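Local atomic coordinates of DUF327 domain-containing protein (Thermotoga maritima MSB8, PDB entry 2P61), a protein that is of unknown function, a DUF327-family protein whose modelled part is a bundle of four helices. Residues K77-A82 and E144-I149. Numbering follows the deposited sequence.
Sequences KRYKNA and EINGLI
Y79 reaches from helix 73-95 to helix 138-153 and donates its phenolic hydrogen to the side-chain amide of N146, with OH 2.7 Å from OD1 of N146. The amide oxygen lies at the edge of the tyrosine ring, near its plane. The C=O...donor angle at OD1 is 159°, so the hydroxyl comes in not far off the line of the C=O bond, slightly out of the carbonyl plane, and ring and amide planes are turned 50° apart. The CA atoms of Y79 and I145, the nearest across the segments, are 10.6 Å apart, and the tyrosine side chain spans most of that distance. With CG of Y79 placed anti to its own backbone nitrogen (chi1 -163°), the ring extends across the interhelical space. I145 supplies the apolar side: its CG2 methyl lies 4.0 Å from CZ of Y79, approaching the ring obliquely beside the hydroxyl. All three residues are buried, and the hydrogen bond gives both the phenol and the amide oxygen a polar partner inside the bundle. A phenylalanine here would probably keep much of the ring packing but leave OD1 of N146 without this donor. Against this close meeting at the end of one ring, the outward sides are loose: K77, N81 and E144 are exposed and make no contact across the pair, and the segments bury just 121 Å² between them. This is interhelical packing near the centre of an all-helical bundle, where one buried hydrogen bond and one methyl contact join two helices. Y79 also packs on S63 and L67 of helix 37-69 and on L121 of helix 105-129, while I145 touches L124 of helix 105-129 and I83 of helix 73-95, so side chains from all four helices meet around Y79 and I145.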
loop_
_atom_site.group_PDB
_atom_site.type_symbol
_atom_site.label_atom_id
_atom_site.label_comp_id
_atom_site.label_asym_id
_atom_site.label_seq_id
_atom_site.Cartn_x
_atom_site.Cartn_y
_atom_site.Cartn_z
ATOM N N LYS A 77 -1.256 11.405 -5.409
ATOM C CA LYS A 77 0.134 10.885 -5.377
ATOM C C LYS A 77 0.813 10.611 -4.043
ATOM O O LYS A 77 1.654 9.661 -3.977
ATOM C CB LYS A 77 1.010 11.787 -6.172
ATOM C CG LYS A 77 0.360 12.046 -7.579
ATOM C CD LYS A 77 1.271 12.800 -8.570
ATOM C CE LYS A 77 0.378 13.561 -9.667
ATOM N NZ LYS A 77 0.691 15.049 -9.725
ATOM N N ARG A 78 0.514 11.394 -2.982
ATOM C CA ARG A 78 0.904 11.016 -1.636
ATOM C C ARG A 78 0.419 9.570 -1.593
ATOM O O ARG A 78 1.139 8.672 -1.021
ATOM C CB ARG A 78 0.137 11.876 -0.624
ATOM C CG ARG A 78 0.816 12.133 0.729
ATOM C CD ARG A 78 -0.158 12.785 1.880
ATOM N NE ARG A 78 0.142 12.144 3.167
ATOM C CZ ARG A 78 -0.421 12.405 4.339
ATOM N NH1 ARG A 78 -1.360 13.347 4.463
ATOM N NH2 ARG A 78 -0.070 11.678 5.412
ATOM N N TYR A 79 -0.769 9.327 -2.237
ATOM C CA TYR A 79 -1.428 7.980 -2.171
ATOM C C TYR A 79 -0.681 6.820 -2.895
ATOM O O TYR A 79 -0.350 5.763 -2.299
ATOM C CB TYR A 79 -2.933 8.006 -2.615
ATOM C CG TYR A 79 -3.743 6.735 -2.170
ATOM C CD1 TYR A 79 -3.696 6.284 -0.843
ATOM C CD2 TYR A 79 -4.501 5.974 -3.078
ATOM C CE1 TYR A 79 -4.363 5.106 -0.428
ATOM C CE2 TYR A 79 -5.200 4.831 -2.688
ATOM C CZ TYR A 79 -5.147 4.415 -1.345
ATOM O OH TYR A 79 -5.850 3.290 -0.881
ATOM N N LYS A 80 -0.557 7.018 -4.220
ATOM C CA LYS A 80 0.187 6.198 -5.160
ATOM C C LYS A 80 1.592 6.009 -4.675
ATOM O O LYS A 80 2.053 4.891 -4.647
ATOM C CB LYS A 80 0.199 6.914 -6.492
ATOM C CG LYS A 80 -1.194 7.088 -7.120
ATOM C CD LYS A 80 -1.200 6.678 -8.562
ATOM C CE LYS A 80 -2.265 7.362 -9.370
ATOM N NZ LYS A 80 -2.608 6.438 -10.555
ATOM N N ASN A 81 2.283 7.095 -4.274
ATOM C CA ASN A 81 3.644 6.967 -3.706
ATOM C C ASN A 81 3.704 6.057 -2.475
ATOM O O ASN A 81 4.507 5.139 -2.398
ATOM C CB ASN A 81 4.293 8.318 -3.358
ATOM C CG ASN A 81 4.611 9.166 -4.607
ATOM O OD1 ASN A 81 4.725 8.688 -5.774
ATOM N ND2 ASN A 81 4.759 10.452 -4.361
ATOM N N ALA A 82 2.849 6.331 -1.505
ATOM C CA ALA A 82 2.771 5.591 -0.280
ATOM C C ALA A 82 2.527 4.160 -0.587
ATOM O O ALA A 82 3.161 3.297 -0.008
ATOM C CB ALA A 82 1.652 6.142 0.524
ATOM N N GLU A 144 -11.432 -0.374 -0.047
ATOM C CA GLU A 144 -11.122 -1.565 -0.766
ATOM C C GLU A 144 -9.628 -1.687 -1.068
ATOM O O GLU A 144 -9.088 -2.748 -0.821
ATOM C CB GLU A 144 -12.029 -1.704 -2.004
ATOM C CG GLU A 144 -11.422 -2.425 -3.202
ATOM C CD GLU A 144 -12.472 -2.729 -4.343
ATOM O OE1 GLU A 144 -12.859 -1.789 -5.152
ATOM O OE2 GLU A 144 -12.847 -3.942 -4.430
ATOM N N ILE A 145 -8.939 -0.646 -1.562
ATOM C CA ILE A 145 -7.497 -0.734 -1.789
ATOM C C ILE A 145 -6.685 -0.898 -0.463
ATOM O O ILE A 145 -5.760 -1.800 -0.355
ATOM C CB ILE A 145 -6.954 0.459 -2.644
ATOM C CG1 ILE A 145 -7.416 0.418 -4.098
ATOM C CG2 ILE A 145 -5.408 0.579 -2.590
ATOM C CD1 ILE A 145 -7.531 1.847 -4.564
ATOM N N ASN A 146 -7.020 -0.088 0.563
ATOM C CA ASN A 146 -6.517 -0.411 1.914
ATOM C C ASN A 146 -6.771 -1.887 2.290
ATOM O O ASN A 146 -5.935 -2.538 2.888
ATOM C CB ASN A 146 -7.164 0.479 2.895
ATOM C CG ASN A 146 -6.850 1.940 2.626
ATOM O OD1 ASN A 146 -6.237 2.285 1.558
ATOM N ND2 ASN A 146 -7.293 2.837 3.546
ATOM N N GLY A 147 -7.942 -2.429 1.934
ATOM C CA GLY A 147 -8.314 -3.728 2.454
ATOM C C GLY A 147 -7.208 -4.586 1.976
ATOM O O GLY A 147 -6.650 -5.312 2.741
ATOM N N LEU A 148 -6.837 -4.405 0.718
ATOM C CA LEU A 148 -5.868 -5.275 0.035
ATOM C C LEU A 148 -4.432 -5.061 0.493
ATOM O O LEU A 148 -3.597 -5.964 0.420
ATOM C CB LEU A 148 -5.893 -5.069 -1.487
ATOM C CG LEU A 148 -7.215 -5.326 -2.239
ATOM C CD1 LEU A 148 -7.016 -4.829 -3.677
ATOM C CD2 LEU A 148 -7.514 -6.751 -2.190
ATOM N N ILE A 149 -4.149 -3.857 0.959
ATOM C CA ILE A 149 -2.834 -3.609 1.399
ATOM C C ILE A 149 -2.657 -4.265 2.709
ATOM O O ILE A 149 -1.627 -4.867 2.906
ATOM C CB ILE A 149 -2.467 -2.117 1.348
ATOM C CG1 ILE A 149 -2.095 -1.798 -0.106
ATOM C CG2 ILE A 149 -1.354 -1.752 2.411
ATOM C CD1 ILE A 149 -2.515 -0.422 -0.436
#